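Local coordinates for Cag pathogenicity island protein (Cag10) (Helicobacter pylori 26695, PDB 6IQT) that is a VirB8 homologue of the Cag type IV secretion system, probably a membrane-anchored component of its assembly, represented here by its NTF2-like domain, at residues I126-A138 against F152-Q165. Residues are numbered along the deposited sequence; the frame is centred on the assembly and turned at random.
Sequences ITKKQVTIYYDFA and FGFKVFDIQITDLQ
Y134 and D158 pair across two antiparallel strands, 125-137 and 154-163, beside a classic beta bulge, in which two residues, F157 and D158, stand opposite the single Y134: Y134 N binds D158 O (3.0 Å) while Y134 O takes F157 N (2.7 Å, N-H...O 177°). Eight further backbone bonds run from L164 N-K128 O to A138 N-G153 O. On the face of V131, I133 and Y135, apolar groups interlock: I133 CG2 meets I159 CG1 (3.8 Å), and I133 CD1 reaches the edge of the F154 ring at CZ. Y135 CG sits between its backbone N and carbonyl carbon (chi1 77°), which sets one ring face over F154 CE1 (3.4 Å from Y135 CG); the near-parallel planes are slid apart. F154 also turns an edge to the face of F137, planes at 75°. K129 lies alongside D163, NZ to OD1 3.3 Å, a salt bridge. On the face of Q130, T132 and T162 a water bonds Q130 O, Q130 NE2 and T132 OG1. At the dimer interface, R85 of the second subunit salt-bridges D158 OD1, while its S46 and S49 hydrogen-bond D158 OD2 and its D52 binds Y134 OH. Within this VirB8 domain of NTF2 type, strand 105-117 flanks 125-137, and helix 30-43 packs on Y135, F154 and V156.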
loop_
_atom_site.group_PDB
_atom_site.type_symbol
_atom_site.label_atom_id
_atom_site.label_comp_id
_atom_site.label_asym_id
_atom_site.label_seq_id
_atom_site.Cartn_x
_atom_site.Cartn_y
_atom_site.Cartn_z
ATOM N N ILE A 126 18.850 3.424 -3.849
ATOM C CA ILE A 126 17.982 3.097 -2.723
ATOM C C ILE A 126 16.577 3.591 -3.039
ATOM O O ILE A 126 16.400 4.725 -3.505
ATOM C CB ILE A 126 18.508 3.721 -1.415
ATOM C CG1 ILE A 126 19.698 2.922 -0.879
ATOM C CG2 ILE A 126 17.412 3.816 -0.368
ATOM C CD1 ILE A 126 20.687 3.758 -0.088
ATOM N N THR A 127 15.578 2.740 -2.820
ATOM C CA THR A 127 14.199 3.194 -2.835
ATOM C C THR A 127 13.597 2.994 -1.446
ATOM O O THR A 127 14.049 2.148 -0.674
ATOM C CB THR A 127 13.369 2.482 -3.922
ATOM O OG1 THR A 127 13.123 1.125 -3.556
ATOM C CG2 THR A 127 14.102 2.507 -5.264
ATOM N N LYS A 128 12.606 3.813 -1.112
ATOM C CA LYS A 128 11.970 3.774 0.198
ATOM C C LYS A 128 10.467 3.723 -0.005
ATOM O O LYS A 128 9.945 4.328 -0.947
ATOM C CB LYS A 128 12.365 4.995 1.062
ATOM C CG LYS A 128 13.845 5.026 1.486
ATOM C CD LYS A 128 14.361 6.449 1.669
ATOM C CE LYS A 128 15.764 6.614 1.069
ATOM N NZ LYS A 128 15.742 7.274 -0.289
ATOM N N LYS A 129 9.782 2.972 0.860
ATOM C CA LYS A 129 8.340 2.793 0.773
ATOM C C LYS A 129 7.752 2.825 2.174
ATOM O O LYS A 129 8.413 2.453 3.143
ATOM C CB LYS A 129 7.954 1.456 0.121
ATOM C CG LYS A 129 8.274 1.316 -1.372
ATOM C CD LYS A 129 8.140 -0.139 -1.802
ATOM C CE LYS A 129 8.061 -0.287 -3.314
ATOM N NZ LYS A 129 9.160 0.453 -3.979
ATOM N N GLN A 130 6.494 3.238 2.272
ATOM C CA GLN A 130 5.723 3.029 3.488
ATOM C C GLN A 130 4.782 1.855 3.253
ATOM O O GLN A 130 4.101 1.794 2.229
ATOM C CB GLN A 130 4.928 4.274 3.896
ATOM C CG GLN A 130 4.246 4.080 5.238
ATOM C CD GLN A 130 3.015 4.941 5.400
ATOM O OE1 GLN A 130 3.053 5.962 6.083
ATOM N NE2 GLN A 130 1.911 4.533 4.771
ATOM N N VAL A 131 4.784 0.905 4.178
ATOM C CA VAL A 131 4.117 -0.372 3.976
ATOM C C VAL A 131 3.150 -0.581 5.125
ATOM O O VAL A 131 3.495 -0.324 6.284
ATOM C CB VAL A 131 5.130 -1.546 3.912
ATOM C CG1 VAL A 131 4.414 -2.903 3.920
ATOM C CG2 VAL A 131 6.065 -1.402 2.711
ATOM N N THR A 132 1.970 -1.095 4.798
ATOM C CA THR A 132 0.960 -1.528 5.755
ATOM C C THR A 132 0.645 -2.995 5.496
ATOM O O THR A 132 0.309 -3.364 4.368
ATOM C CB THR A 132 -0.324 -0.706 5.587
ATOM O OG1 THR A 132 -0.030 0.689 5.698
ATOM C CG2 THR A 132 -1.369 -1.113 6.607
ATOM N N ILE A 133 0.720 -3.838 6.519
ATOM C CA ILE A 133 0.287 -5.216 6.312
ATOM C C ILE A 133 -0.782 -5.559 7.343
ATOM O O ILE A 133 -0.799 -5.043 8.465
ATOM C CB ILE A 133 1.428 -6.268 6.355
ATOM C CG1 ILE A 133 1.920 -6.495 7.773
ATOM C CG2 ILE A 133 2.592 -5.955 5.380
ATOM C CD1 ILE A 133 2.368 -7.921 8.005
ATOM N N TYR A 134 -1.675 -6.457 6.951
ATOM C CA TYR A 134 -2.709 -6.981 7.830
ATOM C C TYR A 134 -2.437 -8.462 8.033
ATOM O O TYR A 134 -2.231 -9.190 7.057
ATOM C CB TYR A 134 -4.094 -6.758 7.220
ATOM C CG TYR A 134 -4.435 -5.298 7.000
ATOM C CD1 TYR A 134 -3.950 -4.597 5.905
ATOM C CD2 TYR A 134 -5.239 -4.620 7.900
ATOM C CE1 TYR A 134 -4.276 -3.237 5.713
ATOM C CE2 TYR A 134 -5.546 -3.287 7.727
ATOM C CZ TYR A 134 -5.074 -2.602 6.635
ATOM O OH TYR A 134 -5.411 -1.268 6.478
ATOM N N TYR A 135 -2.439 -8.919 9.288
ATOM C CA TYR A 135 -2.066 -10.301 9.554
ATOM C C TYR A 135 -2.973 -10.917 10.615
ATOM O O TYR A 135 -3.636 -10.226 11.392
ATOM C CB TYR A 135 -0.585 -10.434 10.000
ATOM C CG TYR A 135 -0.368 -10.022 11.435
ATOM C CD1 TYR A 135 -0.069 -8.709 11.752
ATOM C CD2 TYR A 135 -0.489 -10.950 12.481
ATOM C CE1 TYR A 135 0.117 -8.306 13.076
ATOM C CE2 TYR A 135 -0.322 -10.554 13.806
ATOM C CZ TYR A 135 -0.031 -9.235 14.097
ATOM O OH TYR A 135 0.147 -8.844 15.407
ATOM N N ASP A 136 -2.965 -12.246 10.633
ATOM C CA ASP A 136 -3.489 -13.016 11.753
ATOM C C ASP A 136 -2.689 -14.308 11.820
ATOM O O ASP A 136 -1.906 -14.614 10.918
ATOM C CB ASP A 136 -4.993 -13.265 11.600
ATOM C CG ASP A 136 -5.668 -13.694 12.907
ATOM O OD1 ASP A 136 -5.002 -13.784 13.966
ATOM O OD2 ASP A 136 -6.891 -13.928 12.863
ATOM N N PHE A 137 -2.859 -15.062 12.910
ATOM C CA PHE A 137 -2.196 -16.359 13.047
ATOM C C PHE A 137 -3.166 -17.466 12.647
ATOM O O PHE A 137 -4.319 -17.467 13.075
ATOM C CB PHE A 137 -1.687 -16.580 14.476
ATOM C CG PHE A 137 -0.426 -15.837 14.783
ATOM C CD1 PHE A 137 0.809 -16.377 14.456
ATOM C CD2 PHE A 137 -0.469 -14.587 15.375
ATOM C CE1 PHE A 137 1.984 -15.687 14.733
ATOM C CE2 PHE A 137 0.705 -13.885 15.645
ATOM C CZ PHE A 137 1.927 -14.436 15.331
ATOM N N ALA A 138 -2.694 -18.401 11.831
ATOM C CA ALA A 138 -3.531 -19.497 11.330
ATOM C C ALA A 138 -3.931 -20.454 12.449
ATOM O O ALA A 138 -3.134 -21.286 12.872
ATOM C CB ALA A 138 -2.804 -20.252 10.222
ATOM N N PHE A 152 4.939 -20.960 13.243
ATOM C CA PHE A 152 3.876 -20.502 14.123
ATOM C C PHE A 152 2.677 -19.962 13.349
ATOM O O PHE A 152 1.756 -19.410 13.955
ATOM C CB PHE A 152 4.432 -19.460 15.107
ATOM C CG PHE A 152 5.518 -20.007 16.016
ATOM C CD1 PHE A 152 5.446 -21.305 16.500
ATOM C CD2 PHE A 152 6.623 -19.243 16.348
ATOM C CE1 PHE A 152 6.446 -21.827 17.329
ATOM C CE2 PHE A 152 7.627 -19.762 17.164
ATOM C CZ PHE A 152 7.536 -21.059 17.649
ATOM N N GLY A 153 2.662 -20.132 12.031
ATOM C CA GLY A 153 1.504 -19.769 11.232
ATOM C C GLY A 153 1.166 -18.289 11.152
ATOM O O GLY A 153 -0.015 -17.934 11.161
ATOM N N PHE A 154 2.167 -17.412 11.072
ATOM C CA PHE A 154 1.911 -16.003 10.769
ATOM C C PHE A 154 1.419 -15.876 9.330
ATOM O O PHE A 154 2.111 -16.318 8.404
ATOM C CB PHE A 154 3.197 -15.205 10.969
ATOM C CG PHE A 154 3.089 -13.740 10.658
ATOM C CD1 PHE A 154 2.724 -12.838 11.643
ATOM C CD2 PHE A 154 3.439 -13.253 9.409
ATOM C CE1 PHE A 154 2.664 -11.480 11.377
ATOM C CE2 PHE A 154 3.380 -11.884 9.137
ATOM C CZ PHE A 154 2.983 -11.003 10.122
ATOM N N LYS A 155 0.233 -15.283 9.129
ATOM C CA LYS A 155 -0.345 -15.177 7.788
ATOM C C LYS A 155 -0.721 -13.742 7.439
ATOM O O LYS A 155 -1.475 -13.102 8.172
ATOM C CB LYS A 155 -1.581 -16.060 7.652
ATOM C CG LYS A 155 -1.313 -17.541 7.912
ATOM C CD LYS A 155 -0.419 -18.135 6.847
ATOM C CE LYS A 155 -0.243 -19.644 7.125
ATOM N NZ LYS A 155 0.646 -20.338 6.139
ATOM N N VAL A 156 -0.237 -13.265 6.285
ATOM C CA VAL A 156 -0.570 -11.937 5.771
ATOM C C VAL A 156 -1.858 -12.024 4.962
ATOM O O VAL A 156 -2.005 -12.900 4.103
ATOM C CB VAL A 156 0.578 -11.379 4.910
ATOM C CG1 VAL A 156 0.197 -10.031 4.289
ATOM C CG2 VAL A 156 1.857 -11.251 5.761
ATOM N N PHE A 157 -2.787 -11.099 5.218
ATOM C CA PHE A 157 -4.059 -11.077 4.505
ATOM C C PHE A 157 -4.171 -9.943 3.513
ATOM O O PHE A 157 -4.999 -10.025 2.599
ATOM C CB PHE A 157 -5.228 -10.968 5.491
ATOM C CG PHE A 157 -5.543 -12.250 6.187
ATOM C CD1 PHE A 157 -4.666 -12.775 7.137
ATOM C CD2 PHE A 157 -6.718 -12.938 5.906
ATOM C CE1 PHE A 157 -4.955 -13.980 7.790
ATOM C CE2 PHE A 157 -7.017 -14.138 6.562
ATOM C CZ PHE A 157 -6.133 -14.657 7.505
ATOM N N ASP A 158 -3.368 -8.900 3.664
ATOM C CA ASP A 158 -3.452 -7.748 2.775
ATOM C C ASP A 158 -2.214 -6.896 2.965
ATOM O O ASP A 158 -1.529 -6.985 3.991
ATOM C CB ASP A 158 -4.706 -6.922 3.058
ATOM C CG ASP A 158 -5.324 -6.341 1.786
ATOM O OD1 ASP A 158 -4.596 -6.187 0.773
ATOM O OD2 ASP A 158 -6.543 -6.049 1.805
ATOM N N ILE A 159 -1.952 -6.039 1.975
ATOM C CA ILE A 159 -0.832 -5.113 2.033
ATOM C C ILE A 159 -1.233 -3.849 1.287
ATOM O O ILE A 159 -2.022 -3.887 0.336
ATOM C CB ILE A 159 0.462 -5.736 1.451
ATOM C CG1 ILE A 159 1.690 -4.902 1.820
ATOM C CG2 ILE A 159 0.377 -5.895 -0.070
ATOM C CD1 ILE A 159 3.014 -5.559 1.387
ATOM N N GLN A 160 -0.699 -2.719 1.734
ATOM C CA GLN A 160 -0.878 -1.441 1.046
ATOM C C GLN A 160 0.474 -0.749 1.064
ATOM O O GLN A 160 1.191 -0.819 2.067
ATOM C CB GLN A 160 -1.948 -0.565 1.718
ATOM C CG GLN A 160 -3.382 -1.126 1.632
ATOM C CD GLN A 160 -3.866 -1.342 0.186
ATOM O OE1 GLN A 160 -3.617 -0.516 -0.700
ATOM N NE2 GLN A 160 -4.560 -2.460 -0.051
ATOM N N ILE A 161 0.835 -0.108 -0.046
ATOM C CA ILE A 161 2.185 0.404 -0.253
ATOM C C ILE A 161 2.111 1.843 -0.741
ATOM O O ILE A 161 1.299 2.164 -1.617
ATOM C CB ILE A 161 2.952 -0.468 -1.265
ATOM C CG1 ILE A 161 3.133 -1.881 -0.713
ATOM C CG2 ILE A 161 4.303 0.150 -1.594
ATOM C CD1 ILE A 161 3.382 -2.904 -1.783
ATOM N N THR A 162 2.967 2.706 -0.181
ATOM C CA THR A 162 3.127 4.088 -0.634
ATOM C C THR A 162 4.584 4.326 -1.006
ATOM O O THR A 162 5.465 4.290 -0.134
ATOM C CB THR A 162 2.721 5.101 0.445
ATOM O OG1 THR A 162 1.426 4.793 0.962
ATOM C CG2 THR A 162 2.712 6.522 -0.133
ATOM N N ASP A 163 4.840 4.608 -2.280
ATOM C CA ASP A 163 6.198 4.939 -2.691
ATOM C C ASP A 163 6.565 6.321 -2.176
ATOM O O ASP A 163 5.737 7.234 -2.160
ATOM C CB ASP A 163 6.326 4.867 -4.211
ATOM C CG ASP A 163 6.248 3.439 -4.722
ATOM O OD1 ASP A 163 6.615 2.516 -3.964
ATOM O OD2 ASP A 163 5.824 3.230 -5.871
ATOM N N LEU A 164 7.802 6.474 -1.717
ATOM C CA LEU A 164 8.178 7.708 -1.042
ATOM C C LEU A 164 8.964 8.672 -1.922
ATOM O O LEU A 164 9.373 9.734 -1.439
ATOM C CB LEU A 164 8.951 7.389 0.234
ATOM C CG LEU A 164 8.004 6.812 1.292
ATOM C CD1 LEU A 164 8.706 6.618 2.629
ATOM C CD2 LEU A 164 6.766 7.690 1.437
ATOM N N GLN A 165 9.167 8.349 -3.196
ATOM C CA GLN A 165 9.640 9.348 -4.154
ATOM C C GLN A 165 8.670 9.467 -5.329
ATOM O O GLN A 165 7.473 9.709 -5.139
ATOM C CB GLN A 165 11.050 9.013 -4.658
ATOM C CG GLN A 165 12.092 8.736 -3.566
ATOM C CD GLN A 165 12.176 9.827 -2.497
ATOM O OE1 GLN A 165 11.746 10.965 -2.705
ATOM N NE2 GLN A 165 12.733 9.474 -1.344
HETATM O O HOH W 1 1.292 2.191 3.081
#